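Local coordinates for alginate lyase A1-II' (Sphingomonas sp., PDB 2Z42), which probably cleaves alginate as a polysaccharide lyase, this chain being its alginate lyase domain with a concanavalin-like beta-sandwich fold, at residues A53-G58 with N204-N209; P122-A127 with M136-N141. All coordinates share one frame; numbering follows the deposited sequence. Where two conformers were deposited one is given.

Contact 1 (A53-G58 with N204-N209); sequences APTTGG and NYVQDN. With SO4 (sulfate ion), chain C.
Ala-53 and Thr-55 meet Val-206 and Asp-208 at the ends of strands 49-54 and 204-206, which belong to the two facing sheets of the beta-sandwich, and in the loops that follow them. No hydrogen bond joins 53-58 to 204-209; the contact is made by apolar groups and CA-H...O approaches. On the apolar side, CB of Ala-53 faces CG1 of Val-206 at 4.1 Å. Val-206 turns its other methyl, CG2, to CG2 of Thr-55, and beyond the strand the Thr-55 methyl rests on CB of Asp-208, 3.6 Å away. Thr-55 holds OG1 between its backbone N and carbonyl carbon (chi1 62°), which puts CG2 against Asp-208; OG1 hydrogen-bonds Thr-210 O. The Asp-208 carboxylate is likewise held from outside, OD2 by Thr-210 OG1 and OD1 by Ser-103 N, while Asn-204 gives ND2 to Phe-51 O. The CA-H...O contacts run both ways: Thr-55 CA approaches Asp-208 O at 3.5 Å, and Asn-209 CA approaches Thr-55 O at 3.3 Å. After Pro-54 the chain leaves its strand in a type I turn closed by Gly-57 N to Pro-54 O. On the opposite face of strand 204-206, Tyr-205 points away from 53-58, and its OH donates to O1 of a sulfate, probably from the crystallisation liquor, which also binds Ser-64 OG. Gln-207, centre of an inverse gamma turn, folds back over this ring: its NE2 sits 3.2 Å above the ring centre and donates to Tyr-205 O at 3.0 Å, from above the carbonyl plane.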
ATOM      1  N   ALA A  53      -9.935  -9.238  -3.540  1.00  9.07           N
ATOM      2  CA  ALA A  53     -10.412  -8.358  -4.611  1.00  9.50           C
ATOM      3  C   ALA A  53     -10.516  -9.116  -5.914  1.00  9.55           C
ATOM      4  O   ALA A  53      -9.573  -9.760  -6.308  1.00  9.94           O
ATOM      5  CB  ALA A  53      -9.488  -7.166  -4.785  1.00 10.16           C
ATOM      6  N   PRO A  54     -11.674  -9.022  -6.584  1.00 10.12           N
ATOM      7  CA  PRO A  54     -11.840  -9.657  -7.889  1.00 10.80           C
ATOM      8  C   PRO A  54     -11.326  -8.791  -9.032  1.00 10.91           C
ATOM      9  O   PRO A  54     -11.418  -7.559  -8.964  1.00 10.94           O
ATOM     10  CB  PRO A  54     -13.345  -9.799  -7.996  1.00 10.03           C
ATOM     11  CG  PRO A  54     -13.880  -8.610  -7.270  1.00 10.75           C
ATOM     12  CD  PRO A  54     -12.912  -8.348  -6.138  1.00 10.35           C
ATOM     13  N   THR A  55     -10.793  -9.424 -10.081  1.00 10.89           N
ATOM     14  CA  THR A  55     -10.289  -8.667 -11.242  1.00 10.95           C
ATOM     15  C   THR A  55     -11.413  -7.928 -11.971  1.00 10.92           C
ATOM     16  O   THR A  55     -11.155  -7.015 -12.739  1.00 10.95           O
ATOM     17  CB  THR A  55      -9.553  -9.583 -12.237  1.00 11.13           C
ATOM     18  OG1 THR A  55     -10.465 -10.562 -12.748  1.00 12.08           O
ATOM     19  CG2 THR A  55      -8.426 -10.306 -11.506  1.00 10.94           C
ATOM     20  N   THR A  56     -12.658  -8.359 -11.728  1.00 11.55           N
ATOM     21  CA  THR A  56     -13.854  -7.753 -12.315  1.00 12.77           C
ATOM     22  C   THR A  56     -14.388  -6.573 -11.477  1.00 12.50           C
ATOM     23  O   THR A  56     -15.425  -5.963 -11.805  1.00 13.14           O
ATOM     24  CB  THR A  56     -14.973  -8.804 -12.435  1.00 12.80           C
ATOM     25  OG1 THR A  56     -15.073  -9.521 -11.200  1.00 15.39           O
ATOM     26  CG2 THR A  56     -14.689  -9.792 -13.570  1.00 15.40           C
ATOM     27  N   GLY A  57     -13.670  -6.237 -10.411  1.00 12.57           N
ATOM     28  CA  GLY A  57     -14.135  -5.207  -9.476  1.00 12.27           C
ATOM     29  C   GLY A  57     -14.112  -3.791 -10.020  1.00 11.96           C
ATOM     30  O   GLY A  57     -13.584  -3.507 -11.112  1.00 11.80           O
ATOM     31  N   GLY A  58     -14.703  -2.882  -9.263  1.00 10.54           N
ATOM     32  CA  GLY A  58     -14.698  -1.484  -9.621  1.00 11.11           C
ATOM     33  C   GLY A  58     -13.316  -0.873  -9.518  1.00 11.62           C
ATOM     34  O   GLY A  58     -12.476  -1.317  -8.722  1.00 11.70           O
ATOM     35  N   ASN A 204      -4.342  -4.979  -1.006  1.00  6.18           N
ATOM     36  CA  ASN A 204      -4.401  -5.863  -2.155  1.00  6.28           C
ATOM     37  C   ASN A 204      -4.875  -5.050  -3.343  1.00  6.82           C
ATOM     38  O   ASN A 204      -6.080  -4.847  -3.530  1.00  7.40           O
ATOM     39  CB  ASN A 204      -5.385  -7.003  -1.855  1.00  6.93           C
ATOM     40  CG  ASN A 204      -5.486  -7.999  -2.992  1.00  7.96           C
ATOM     41  OD1 ASN A 204      -4.866  -7.818  -4.046  1.00 10.24           O
ATOM     42  ND2 ASN A 204      -6.258  -9.071  -2.778  1.00  8.22           N
ATOM     43  N   TYR A 205      -3.912  -4.570  -4.125  1.00  6.94           N
ATOM     44  CA  TYR A 205      -4.227  -3.793  -5.318  1.00  7.42           C
ATOM     45  C   TYR A 205      -3.920  -4.728  -6.494  1.00  8.61           C
ATOM     46  O   TYR A 205      -2.752  -4.987  -6.845  1.00  8.60           O
ATOM     47  CB  TYR A 205      -3.378  -2.522  -5.300  1.00  8.04           C
ATOM     48  CG  TYR A 205      -3.453  -1.611  -6.495  1.00  8.02           C
ATOM     49  CD1 TYR A 205      -4.635  -1.449  -7.227  1.00 10.43           C
ATOM     50  CD2 TYR A 205      -2.330  -0.863  -6.867  1.00 10.43           C
ATOM     51  CE1 TYR A 205      -4.682  -0.585  -8.320  1.00 10.49           C
ATOM     52  CE2 TYR A 205      -2.376   0.004  -7.942  1.00  9.14           C
ATOM     53  CZ  TYR A 205      -3.545   0.129  -8.671  1.00 10.41           C
ATOM     54  OH  TYR A 205      -3.585   0.996  -9.734  1.00 11.79           O
ATOM     55  N   VAL A 206      -4.984  -5.299  -7.041  1.00  8.85           N
ATOM     56  CA  VAL A 206      -4.849  -6.464  -7.914  1.00  9.61           C
ATOM     57  C   VAL A 206      -4.475  -6.051  -9.346  1.00  9.18           C
ATOM     58  O   VAL A 206      -5.248  -5.370 -10.002  1.00  9.61           O
ATOM     59  CB  VAL A 206      -6.099  -7.393  -7.842  1.00 10.30           C
ATOM     60  CG1 VAL A 206      -7.369  -6.688  -8.282  1.00 12.52           C
ATOM     61  CG2 VAL A 206      -5.891  -8.617  -8.683  1.00 11.12           C
ATOM     62  N   GLN A 207      -3.283  -6.450  -9.827  1.00  8.72           N
ATOM     63  CA  GLN A 207      -2.806  -5.961 -11.135  1.00  9.42           C
ATOM     64  C   GLN A 207      -3.343  -6.803 -12.284  1.00 10.11           C
ATOM     65  O   GLN A 207      -2.567  -7.367 -13.079  1.00 10.35           O
ATOM     66  CB  GLN A 207      -1.278  -5.901 -11.184  1.00  9.09           C
ATOM     67  CG  GLN A 207      -0.678  -5.121 -10.034  1.00  8.85           C
ATOM     68  CD  GLN A 207      -1.074  -3.649 -10.042  1.00 10.72           C
ATOM     69  OE1 GLN A 207      -0.596  -2.868 -10.871  1.00 12.14           O
ATOM     70  NE2 GLN A 207      -1.955  -3.258  -9.109  1.00 10.35           N
ATOM     71  N   ASP A 208      -4.672  -6.885 -12.344  1.00 10.27           N
ATOM     72  CA  ASP A 208      -5.385  -7.641 -13.363  1.00 11.68           C
ATOM     73  C   ASP A 208      -6.810  -7.077 -13.357  1.00 11.91           C
ATOM     74  O   ASP A 208      -7.449  -6.974 -12.293  1.00 11.59           O
ATOM     75  CB  ASP A 208      -5.341  -9.137 -13.015  1.00 11.08           C
ATOM     76  CG  ASP A 208      -5.880 -10.027 -14.109  1.00 12.12           C
ATOM     77  OD1 ASP A 208      -5.426 -11.187 -14.196  1.00 12.18           O
ATOM     78  OD2 ASP A 208      -6.776  -9.597 -14.845  1.00 11.91           O
ATOM     79  N   ASN A 209      -7.278  -6.642 -14.527  1.00 13.32           N
ATOM     80  CA  ASN A 209      -8.642  -6.116 -14.664  1.00 14.03           C
ATOM     81  C   ASN A 209      -9.454  -6.905 -15.684  1.00 14.64           C
ATOM     82  O   ASN A 209     -10.457  -6.431 -16.196  1.00 15.58           O
ATOM     83  CB  ASN A 209      -8.640  -4.607 -14.994  1.00 14.67           C
ATOM     84  CG  ASN A 209      -7.864  -4.259 -16.276  1.00 16.97           C
ATOM     85  OD1 ASN A 209      -7.515  -3.095 -16.491  1.00 21.77           O
ATOM     86  ND2 ASN A 209      -7.602  -5.249 -17.122  1.00 15.98           N
TER
HETATM   87  S   SO4 C 402      -1.337   3.329 -11.030  1.00 60.78           S
HETATM   88  O1  SO4 C 402      -1.013   2.282 -10.064  1.00 60.02           O
HETATM   89  O2  SO4 C 402      -2.774   3.334 -11.303  1.00 60.98           O
HETATM   90  O3  SO4 C 402      -0.954   4.637 -10.507  1.00 60.68           O
HETATM   91  O4  SO4 C 402      -0.610   3.089 -12.272  1.00 60.97           O

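Contact 2 (P122-A127 with M136-N141); sequences PPLVKA and MQVKQN
The antiparallel beta hairpin of strands 120-130 and 132-139 pairs Val-125 with Val-138, Lys-126 with Gln-137 and Ala-127 with Met-136. Lys-126 and Gln-137 form the hydrogen-bonded pair, Lys-126 N to Gln-137 O at 2.9 Å and Gln-137 N to Lys-126 O at 2.8 Å. A further rung runs from Lys-139 N to Leu-124 O at 2.8 Å. Leu-124 and Val-125 form a classic bulge opposite Ile-111, and the chain turns a corner there. On the buried face, the Val-125 and Val-138 side chains lie alongside each other, CG2 to CG2 at 4.1 Å, while Leu-124 CD2 reaches Val-138 CG1. On the other face Lys-126, bent at its last two torsions, crosses Gln-137 and carries NZ to a salt bridge with Asp-148. Lys-139, bent at chi2 and chi3, passes obliquely across Pro-123: CB lies 3.4 Å from Pro-123 O, a buried carbonyl without a polar partner, and CD meets Pro-122 CB. An alanine here would probably strip the contact from Pro-122 CB and thin the cover over Pro-123 O, with only CB left beside it. The lysine's NZ ends 3.9 Å from Pro-123 CD.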
ATOM      1  N   PRO A 122       1.550  11.043  -8.920  1.00 14.10           N
ATOM      2  CA  PRO A 122       1.946   9.672  -9.205  1.00 13.68           C
ATOM      3  C   PRO A 122       2.190   8.834  -7.946  1.00 13.19           C
ATOM      4  O   PRO A 122       2.429   9.383  -6.876  1.00 12.56           O
ATOM      5  CB  PRO A 122       3.255   9.833  -9.991  1.00 14.36           C
ATOM      6  CG  PRO A 122       3.734  11.189  -9.657  1.00 16.06           C
ATOM      7  CD  PRO A 122       2.554  12.023  -9.375  1.00 14.41           C
ATOM      8  N   PRO A 123       2.157   7.509  -8.092  1.00 12.95           N
ATOM      9  CA  PRO A 123       2.661   6.667  -7.013  1.00 12.24           C
ATOM     10  C   PRO A 123       4.162   6.884  -6.889  1.00 12.08           C
ATOM     11  O   PRO A 123       4.831   7.130  -7.897  1.00 12.60           O
ATOM     12  CB  PRO A 123       2.385   5.229  -7.488  1.00 12.34           C
ATOM     13  CG  PRO A 123       1.598   5.358  -8.772  1.00 14.51           C
ATOM     14  CD  PRO A 123       1.723   6.751  -9.282  1.00 13.10           C
ATOM     15  N   LEU A 124       4.677   6.807  -5.674  1.00 10.52           N
ATOM     16  CA  LEU A 124       6.113   6.898  -5.456  1.00 10.87           C
ATOM     17  C   LEU A 124       6.734   5.504  -5.311  1.00 10.47           C
ATOM     18  O   LEU A 124       7.686   5.181  -6.012  1.00 10.23           O
ATOM     19  CB  LEU A 124       6.388   7.713  -4.207  1.00 11.05           C
ATOM     20  CG  LEU A 124       7.696   8.471  -3.987  1.00 14.72           C
ATOM     21  CD1 LEU A 124       8.206   8.247  -2.589  1.00 11.08           C
ATOM     22  CD2 LEU A 124       8.801   8.369  -5.061  1.00 12.00           C
ATOM     23  N   VAL A 125       6.225   4.702  -4.371  1.00  9.56           N
ATOM     24  CA  VAL A 125       6.703   3.336  -4.179  1.00  9.62           C
ATOM     25  C   VAL A 125       5.539   2.371  -4.397  1.00  9.54           C
ATOM     26  O   VAL A 125       4.445   2.583  -3.863  1.00  9.72           O
ATOM     27  CB  VAL A 125       7.298   3.120  -2.766  1.00  9.40           C
ATOM     28  CG1 VAL A 125       7.767   1.678  -2.589  1.00 10.22           C
ATOM     29  CG2 VAL A 125       8.469   4.091  -2.513  1.00 11.76           C
ATOM     30  N   LYS A 126       5.762   1.352  -5.218  1.00  9.50           N
ATOM     31  CA  LYS A 126       4.795   0.247  -5.359  1.00  9.84           C
ATOM     32  C   LYS A 126       5.511  -1.061  -5.077  1.00 10.22           C
ATOM     33  O   LYS A 126       6.507  -1.376  -5.740  1.00 10.65           O
ATOM     34  CB  LYS A 126       4.197   0.217  -6.763  1.00 10.10           C
ATOM     35  CG  LYS A 126       3.561   1.510  -7.174  1.00 12.44           C
ATOM     36  CD  LYS A 126       2.907   1.419  -8.549  1.00 16.46           C
ATOM     37  CE  LYS A 126       3.881   0.935  -9.573  1.00 20.73           C
ATOM     38  NZ  LYS A 126       4.994   1.889  -9.792  1.00 22.75           N
ATOM     39  N   ALA A 127       4.984  -1.822  -4.116  1.00  9.33           N
ATOM     40  CA  ALA A 127       5.550  -3.111  -3.741  1.00  8.78           C
ATOM     41  C   ALA A 127       4.826  -4.162  -4.560  1.00  9.24           C
ATOM     42  O   ALA A 127       3.711  -4.574  -4.206  1.00  8.95           O
ATOM     43  CB  ALA A 127       5.367  -3.358  -2.229  1.00  8.89           C
ATOM     44  N   MET A 136      10.156  -3.671  -5.407  0.50 14.45           N
ATOM     45  CA  MET A 136       9.716  -2.436  -4.746  0.50 15.46           C
ATOM     46  C   MET A 136      10.081  -1.248  -5.635  0.50 14.78           C
ATOM     47  O   MET A 136      11.167  -0.669  -5.493  0.50 15.15           O
ATOM     48  CB  MET A 136      10.272  -2.298  -3.311  0.50 15.70           C
ATOM     49  CG  MET A 136       9.953  -3.483  -2.393  0.50 16.74           C
ATOM     50  SD  MET A 136      10.015  -3.177  -0.605  0.50 18.91           S
ATOM     51  CE  MET A 136      10.923  -4.573  -0.072  0.50 19.68           C
ATOM     52  N   GLN A 137       9.160  -0.915  -6.550  1.00 13.87           N
ATOM     53  CA  GLN A 137       9.358   0.060  -7.615  1.00 14.14           C
ATOM     54  C   GLN A 137       9.286   1.472  -7.075  1.00 14.80           C
ATOM     55  O   GLN A 137       8.316   1.835  -6.415  1.00 16.24           O
ATOM     56  CB  GLN A 137       8.333  -0.165  -8.720  1.00 13.59           C
ATOM     57  CG  GLN A 137       8.386  -1.598  -9.237  1.00 14.30           C
ATOM     58  CD  GLN A 137       7.293  -1.929 -10.231  1.00 14.60           C
ATOM     59  OE1 GLN A 137       7.369  -2.958 -10.922  1.00 18.23           O
ATOM     60  NE2 GLN A 137       6.262  -1.087 -10.303  1.00 15.41           N
ATOM     61  N   VAL A 138      10.328   2.252  -7.339  1.00 14.21           N
ATOM     62  CA  VAL A 138      10.349   3.660  -6.925  1.00 13.88           C
ATOM     63  C   VAL A 138      10.333   4.545  -8.172  1.00 14.10           C
ATOM     64  O   VAL A 138      11.261   4.507  -8.962  1.00 14.03           O
ATOM     65  CB  VAL A 138      11.578   3.987  -6.036  1.00 13.32           C
ATOM     66  CG1 VAL A 138      11.515   5.436  -5.537  1.00 13.60           C
ATOM     67  CG2 VAL A 138      11.680   3.011  -4.856  1.00 14.47           C
ATOM     68  N   LYS A 139       9.283   5.345  -8.339  1.00 14.21           N
ATOM     69  CA  LYS A 139       9.136   6.193  -9.536  1.00 15.70           C
ATOM     70  C   LYS A 139      10.269   7.211  -9.670  1.00 17.07           C
ATOM     71  O   LYS A 139      10.729   7.767  -8.682  1.00 16.89           O
ATOM     72  CB  LYS A 139       7.780   6.902  -9.522  1.00 15.39           C
ATOM     73  CG  LYS A 139       7.425   7.601 -10.843  1.00 17.42           C
ATOM     74  CD  LYS A 139       5.950   7.580 -11.154  1.00 21.31           C
ATOM     75  CE  LYS A 139       5.497   6.168 -11.614  1.00 23.73           C
ATOM     76  NZ  LYS A 139       4.127   6.111 -12.228  1.00 27.89           N
ATOM     77  N   GLN A 140      10.733   7.441 -10.894  1.00 18.34           N
ATOM     78  CA  GLN A 140      11.835   8.401 -11.102  1.00 20.41           C
ATOM     79  C   GLN A 140      11.386   9.871 -11.173  1.00 21.05           C
ATOM     80  O   GLN A 140      11.926  10.736 -10.462  1.00 22.21           O
ATOM     81  CB  GLN A 140      12.629   8.020 -12.348  1.00 20.77           C
ATOM     82  CG  GLN A 140      13.177   6.621 -12.324  1.00 23.85           C
ATOM     83  CD  GLN A 140      14.625   6.550 -12.776  1.00 27.99           C
ATOM     84  OE1 GLN A 140      15.513   7.096 -12.126  1.00 30.04           O
ATOM     85  NE2 GLN A 140      14.868   5.865 -13.882  1.00 29.31           N
ATOM     86  N   ASN A 141      10.404  10.142 -12.019  1.00 21.50           N
ATOM     87  CA  ASN A 141       9.926  11.500 -12.280  1.00 22.18           C
ATOM     88  C   ASN A 141       8.715  11.834 -11.431  1.00 22.32           C
ATOM     89  O   ASN A 141       7.744  11.066 -11.392  1.00 23.03           O
ATOM     90  CB  ASN A 141       9.505  11.643 -13.746  1.00 22.53           C
ATOM     91  CG  ASN A 141      10.656  11.481 -14.708  1.00 24.66           C
ATOM     92  OD1 ASN A 141      10.668  10.553 -15.502  1.00 27.81           O
ATOM     93  ND2 ASN A 141      11.629  12.384 -14.645  1.00 27.96           N
TER

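In the fold
Along the chain, both segments of contact 2 fall between the two segments of contact 1, and all four belong to the alginate lyase domain. The contact centres are 19 Å apart and their nearest atoms about 6 Å, so they do not touch. They share the larger antiparallel sheet: strand 105-114 pairs with strand 204-206 of contact 1 and with strand 120-130 of contact 2. Contact 2 joins neighbouring strands within that sheet, whereas contact 1 reaches across the sandwich to strand 49-54 of the seven-stranded sheet. Contact 2 is thus a case of strand pairing within one sheet, and contact 1 of the two sheets meeting near their strand ends.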